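Local coordinates for protein, related to general stress protein 26(GS26) of B.subtilis (Clostridium acetobutylicum, PDB 2HQ7) that is of unknown function but is probably a flavin-binding oxidoreductase related to pyridoxamine 5'-phosphate oxidases and general stress protein 26, at residues A79-L90 against A119-Y130. Numbering follows the deposited sequence.
Sequences AGLMLVGTIEIL and ALCFTAEWGNYY
Gly80 and Tyr130 begin an antiparallel pairing that runs along segments 79-90 and 119-130. The N-to-C directions of the two short segments make 139°, with the axes 4.4 Å apart at closest. Hydrogen-bonded pairs follow at Met82-Asn128, Val84-Trp126, Thr86-Thr123 and Glu88-Cys121; the bond from Thr86 N is weak. A classic beta bulge shifts the register by one residue. There Glu125 and Trp126 both donate to Val84 O, from N at 2.6 Å and 3.3 Å respectively. Gly85, without a side chain, lets Phe122 CE1 come to 3.4 Å from its CA. The pair is central to the curled antiparallel sheet, consistent with the split-barrel fold of FMN-binding relatives. Strand 67-74 flanks 79-90, and strand 47-53 flanks 119-130.

Val84 lies alongside Trp126, its CB over one face of the indole, 3.9 Å from the centroid of the five-membered ring. Met82 is a selenomethionine. Its chain bends at the last torsion (chi3 76°), and CE touches Trp126 CH2 at 3.6 Å. On this face Tyr31 of the second subunit packs on Val84, and Ile34 of that subunit on Met82. On the other face, Ile87 CD1 rests against Leu120 CB at 3.7 Å, and Leu62 of helix 56-64 touches both residues. A water joins Thr86 OG1, Thr123 O and Glu125 OE2 beside the bulge.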
loop_
_atom_site.group_PDB
_atom_site.type_symbol
_atom_site.label_atom_id
_atom_site.label_comp_id
_atom_site.label_asym_id
_atom_site.label_seq_id
_atom_site.Cartn_x
_atom_site.Cartn_y
_atom_site.Cartn_z
ATOM N N ALA B 79 10.565 -2.536 8.014
ATOM C CA ALA B 79 10.560 -1.097 8.038
ATOM C C ALA B 79 9.792 -0.626 6.813
ATOM O O ALA B 79 9.738 -1.287 5.770
ATOM C CB ALA B 79 11.988 -0.525 8.045
ATOM N N GLY B 80 9.181 0.523 6.970
ATOM C CA GLY B 80 8.477 1.142 5.892
ATOM C C GLY B 80 8.452 2.630 6.081
ATOM O O GLY B 80 8.678 3.146 7.169
ATOM N N LEU B 81 8.147 3.328 5.006
ATOM C CA LEU B 81 8.015 4.752 5.041
ATOM C C LEU B 81 6.726 5.108 4.342
ATOM O O LEU B 81 6.512 4.664 3.226
ATOM C CB LEU B 81 9.199 5.353 4.296
ATOM C CG LEU B 81 9.020 6.825 3.886
ATOM C CD1 LEU B 81 9.019 7.678 5.117
ATOM C CD2 LEU B 81 10.166 7.245 2.969
HETATM N N MSE B 82 5.876 5.926 4.963
HETATM C CA MSE B 82 4.677 6.404 4.297
HETATM C C MSE B 82 4.720 7.905 4.187
HETATM O O MSE B 82 4.997 8.590 5.170
HETATM C CB MSE B 82 3.417 6.034 5.074
HETATM C CG MSE B 82 2.184 6.771 4.567
HETATM SE SE MSE B 82 0.612 6.585 5.624
HETATM C CE MSE B 82 0.895 7.756 7.180
ATOM N N LEU B 83 4.369 8.416 3.007
ATOM C CA LEU B 83 4.281 9.848 2.788
ATOM C C LEU B 83 2.883 10.151 2.358
ATOM O O LEU B 83 2.320 9.412 1.532
ATOM C CB LEU B 83 5.240 10.312 1.700
ATOM C CG LEU B 83 6.720 9.997 1.949
ATOM C CD1 LEU B 83 7.523 10.255 0.648
ATOM C CD2 LEU B 83 7.330 10.788 3.130
ATOM N N VAL B 84 2.350 11.257 2.874
ATOM C CA VAL B 84 0.984 11.692 2.637
ATOM C C VAL B 84 0.983 13.068 1.959
ATOM O O VAL B 84 1.771 13.956 2.307
ATOM C CB VAL B 84 0.195 11.745 3.959
ATOM C CG1 VAL B 84 -1.219 12.420 3.728
ATOM C CG2 VAL B 84 0.075 10.390 4.527
ATOM N N GLY B 85 0.097 13.243 0.994
ATOM C CA GLY B 85 0.153 14.401 0.107
ATOM C C GLY B 85 -0.857 14.333 -1.002
ATOM O O GLY B 85 -1.818 13.609 -0.896
ATOM N N THR B 86 -0.643 15.144 -2.041
ATOM C CA THR B 86 -1.538 15.248 -3.176
ATOM C C THR B 86 -0.770 15.099 -4.475
ATOM O O THR B 86 0.416 15.415 -4.567
ATOM C CB THR B 86 -2.199 16.637 -3.251
ATOM O OG1 THR B 86 -1.163 17.606 -3.288
ATOM C CG2 THR B 86 -3.070 16.896 -2.069
ATOM N N ILE B 87 -1.473 14.652 -5.494
ATOM C CA ILE B 87 -0.845 14.261 -6.740
ATOM C C ILE B 87 -1.504 15.027 -7.894
ATOM O O ILE B 87 -2.691 15.291 -7.854
ATOM C CB ILE B 87 -0.985 12.756 -6.917
ATOM C CG1 ILE B 87 0.040 12.233 -7.914
ATOM C CG2 ILE B 87 -2.437 12.393 -7.300
ATOM C CD1 ILE B 87 0.371 10.784 -7.721
ATOM N N GLU B 88 -0.724 15.416 -8.903
ATOM C CA GLU B 88 -1.316 15.999 -10.102
ATOM C C GLU B 88 -0.806 15.257 -11.334
ATOM O O GLU B 88 0.340 14.795 -11.351
ATOM C CB GLU B 88 -1.018 17.486 -10.177
ATOM C CG GLU B 88 0.359 17.845 -10.594
ATOM C CD GLU B 88 0.424 19.244 -11.246
ATOM O OE1 GLU B 88 -0.175 19.438 -12.337
ATOM O OE2 GLU B 88 1.096 20.131 -10.675
ATOM N N ILE B 89 -1.659 15.122 -12.341
ATOM C CA ILE B 89 -1.295 14.465 -13.606
ATOM C C ILE B 89 -0.593 15.486 -14.450
ATOM O O ILE B 89 -1.092 16.567 -14.625
ATOM C CB ILE B 89 -2.536 13.986 -14.395
ATOM C CG1 ILE B 89 -3.307 12.902 -13.622
ATOM C CG2 ILE B 89 -2.145 13.479 -15.806
ATOM C CD1 ILE B 89 -4.818 12.809 -14.019
ATOM N N LEU B 90 0.549 15.128 -15.011
ATOM C CA LEU B 90 1.242 16.027 -15.919
ATOM C C LEU B 90 0.945 15.687 -17.377
ATOM O O LEU B 90 1.439 14.696 -17.931
ATOM C CB LEU B 90 2.737 15.985 -15.668
ATOM C CG LEU B 90 3.229 16.300 -14.264
ATOM C CD1 LEU B 90 4.764 16.161 -14.261
ATOM C CD2 LEU B 90 2.792 17.702 -13.843
ATOM N N ALA B 119 2.215 10.500 -16.552
ATOM C CA ALA B 119 3.180 10.947 -15.572
ATOM C C ALA B 119 2.456 11.744 -14.512
ATOM O O ALA B 119 1.570 12.556 -14.823
ATOM C CB ALA B 119 4.246 11.777 -16.213
ATOM N N LEU B 120 2.839 11.522 -13.268
ATOM C CA LEU B 120 2.216 12.207 -12.119
ATOM C C LEU B 120 3.257 12.884 -11.259
ATOM O O LEU B 120 4.396 12.461 -11.201
ATOM C CB LEU B 120 1.427 11.204 -11.265
ATOM C CG LEU B 120 0.387 10.489 -12.108
ATOM C CD1 LEU B 120 1.020 9.198 -12.594
ATOM C CD2 LEU B 120 -0.858 10.192 -11.371
ATOM N N CYS B 121 2.879 13.970 -10.610
ATOM C CA CYS B 121 3.780 14.597 -9.638
ATOM C C CYS B 121 3.118 14.587 -8.250
ATOM O O CYS B 121 2.045 15.164 -8.069
ATOM C CB CYS B 121 4.108 16.001 -10.098
ATOM S SG CYS B 121 5.236 16.815 -9.014
ATOM N N PHE B 122 3.726 13.852 -7.312
ATOM C CA PHE B 122 3.299 13.822 -5.913
ATOM C C PHE B 122 4.108 14.791 -5.063
ATOM O O PHE B 122 5.319 14.781 -5.122
ATOM C CB PHE B 122 3.506 12.428 -5.337
ATOM C CG PHE B 122 3.299 12.337 -3.826
ATOM C CD1 PHE B 122 2.019 12.289 -3.277
ATOM C CD2 PHE B 122 4.388 12.191 -2.972
ATOM C CE1 PHE B 122 1.831 12.160 -1.887
ATOM C CE2 PHE B 122 4.217 12.022 -1.598
ATOM C CZ PHE B 122 2.948 12.006 -1.042
ATOM N N THR B 123 3.427 15.573 -4.234
ATOM C CA THR B 123 4.058 16.521 -3.304
ATOM C C THR B 123 3.679 16.104 -1.902
ATOM O O THR B 123 2.498 16.094 -1.592
ATOM C CB THR B 123 3.529 17.964 -3.566
ATOM O OG1 THR B 123 3.876 18.341 -4.899
ATOM C CG2 THR B 123 4.093 18.994 -2.565
ATOM N N ALA B 124 4.672 15.698 -1.085
ATOM C CA ALA B 124 4.447 15.198 0.277
ATOM C C ALA B 124 4.226 16.307 1.293
ATOM O O ALA B 124 4.940 17.293 1.297
ATOM C CB ALA B 124 5.646 14.286 0.739
ATOM N N GLU B 125 3.230 16.138 2.158
ATOM C CA GLU B 125 2.975 17.070 3.266
ATOM C C GLU B 125 3.598 16.538 4.562
ATOM O O GLU B 125 4.204 17.292 5.321
ATOM C CB GLU B 125 1.481 17.261 3.470
ATOM C CG GLU B 125 0.750 18.002 2.306
ATOM C CD GLU B 125 -0.751 17.685 2.258
ATOM O OE1 GLU B 125 -1.334 17.378 3.332
ATOM O OE2 GLU B 125 -1.333 17.716 1.145
ATOM N N TRP B 126 3.430 15.241 4.822
ATOM C CA TRP B 126 4.064 14.629 5.997
ATOM C C TRP B 126 4.335 13.154 5.804
ATOM O O TRP B 126 3.968 12.566 4.793
ATOM C CB TRP B 126 3.216 14.857 7.264
ATOM C CG TRP B 126 1.837 14.322 7.208
ATOM C CD1 TRP B 126 0.754 14.935 6.665
ATOM C CD2 TRP B 126 1.370 13.073 7.746
ATOM N NE1 TRP B 126 -0.360 14.133 6.811
ATOM C CE2 TRP B 126 -0.010 12.992 7.480
ATOM C CE3 TRP B 126 1.987 12.017 8.420
ATOM C CZ2 TRP B 126 -0.788 11.890 7.861
ATOM C CZ3 TRP B 126 1.218 10.935 8.799
ATOM C CH2 TRP B 126 -0.155 10.877 8.516
ATOM N N GLY B 127 4.978 12.560 6.783
ATOM C CA GLY B 127 5.202 11.146 6.727
ATOM C C GLY B 127 5.333 10.487 8.057
ATOM O O GLY B 127 5.257 11.115 9.118
ATOM N N ASN B 128 5.557 9.186 7.945
ATOM C CA ASN B 128 5.645 8.308 9.031
ATOM C C ASN B 128 6.693 7.277 8.704
ATOM O O ASN B 128 6.611 6.622 7.680
ATOM C CB ASN B 128 4.303 7.642 9.196
ATOM C CG ASN B 128 4.054 7.316 10.566
ATOM O OD1 ASN B 128 4.054 6.157 10.940
ATOM N ND2 ASN B 128 3.970 8.343 11.396
ATOM N N TYR B 129 7.716 7.170 9.529
ATOM C CA TYR B 129 8.716 6.134 9.366
ATOM C C TYR B 129 8.395 5.042 10.354
ATOM O O TYR B 129 8.333 5.314 11.558
ATOM C CB TYR B 129 10.097 6.710 9.657
ATOM C CG TYR B 129 11.223 5.732 9.593
ATOM C CD1 TYR B 129 11.712 5.291 8.366
ATOM C CD2 TYR B 129 11.825 5.255 10.755
ATOM C CE1 TYR B 129 12.768 4.390 8.293
ATOM C CE2 TYR B 129 12.886 4.355 10.697
ATOM C CZ TYR B 129 13.359 3.928 9.456
ATOM O OH TYR B 129 14.419 3.030 9.374
ATOM N N TYR B 130 8.193 3.811 9.872
ATOM C CA TYR B 130 7.867 2.690 10.753
ATOM C C TYR B 130 9.093 1.809 10.864
ATOM O O TYR B 130 9.743 1.546 9.863
ATOM C CB TYR B 130 6.719 1.825 10.230
ATOM C CG TYR B 130 5.398 2.512 9.917
ATOM C CD1 TYR B 130 5.164 3.091 8.651
ATOM C CD2 TYR B 130 4.347 2.515 10.842
ATOM C CE1 TYR B 130 3.933 3.699 8.333
ATOM C CE2 TYR B 130 3.092 3.128 10.533
ATOM C CZ TYR B 130 2.900 3.711 9.271
ATOM O OH TYR B 130 1.682 4.315 8.945
HETATM O O HOH W 1 1.933 17.567 -6.818
HETATM O O HOH W 2 0.301 18.332 -0.966
HETATM O O HOH W 3 0.671 12.230 -18.221
#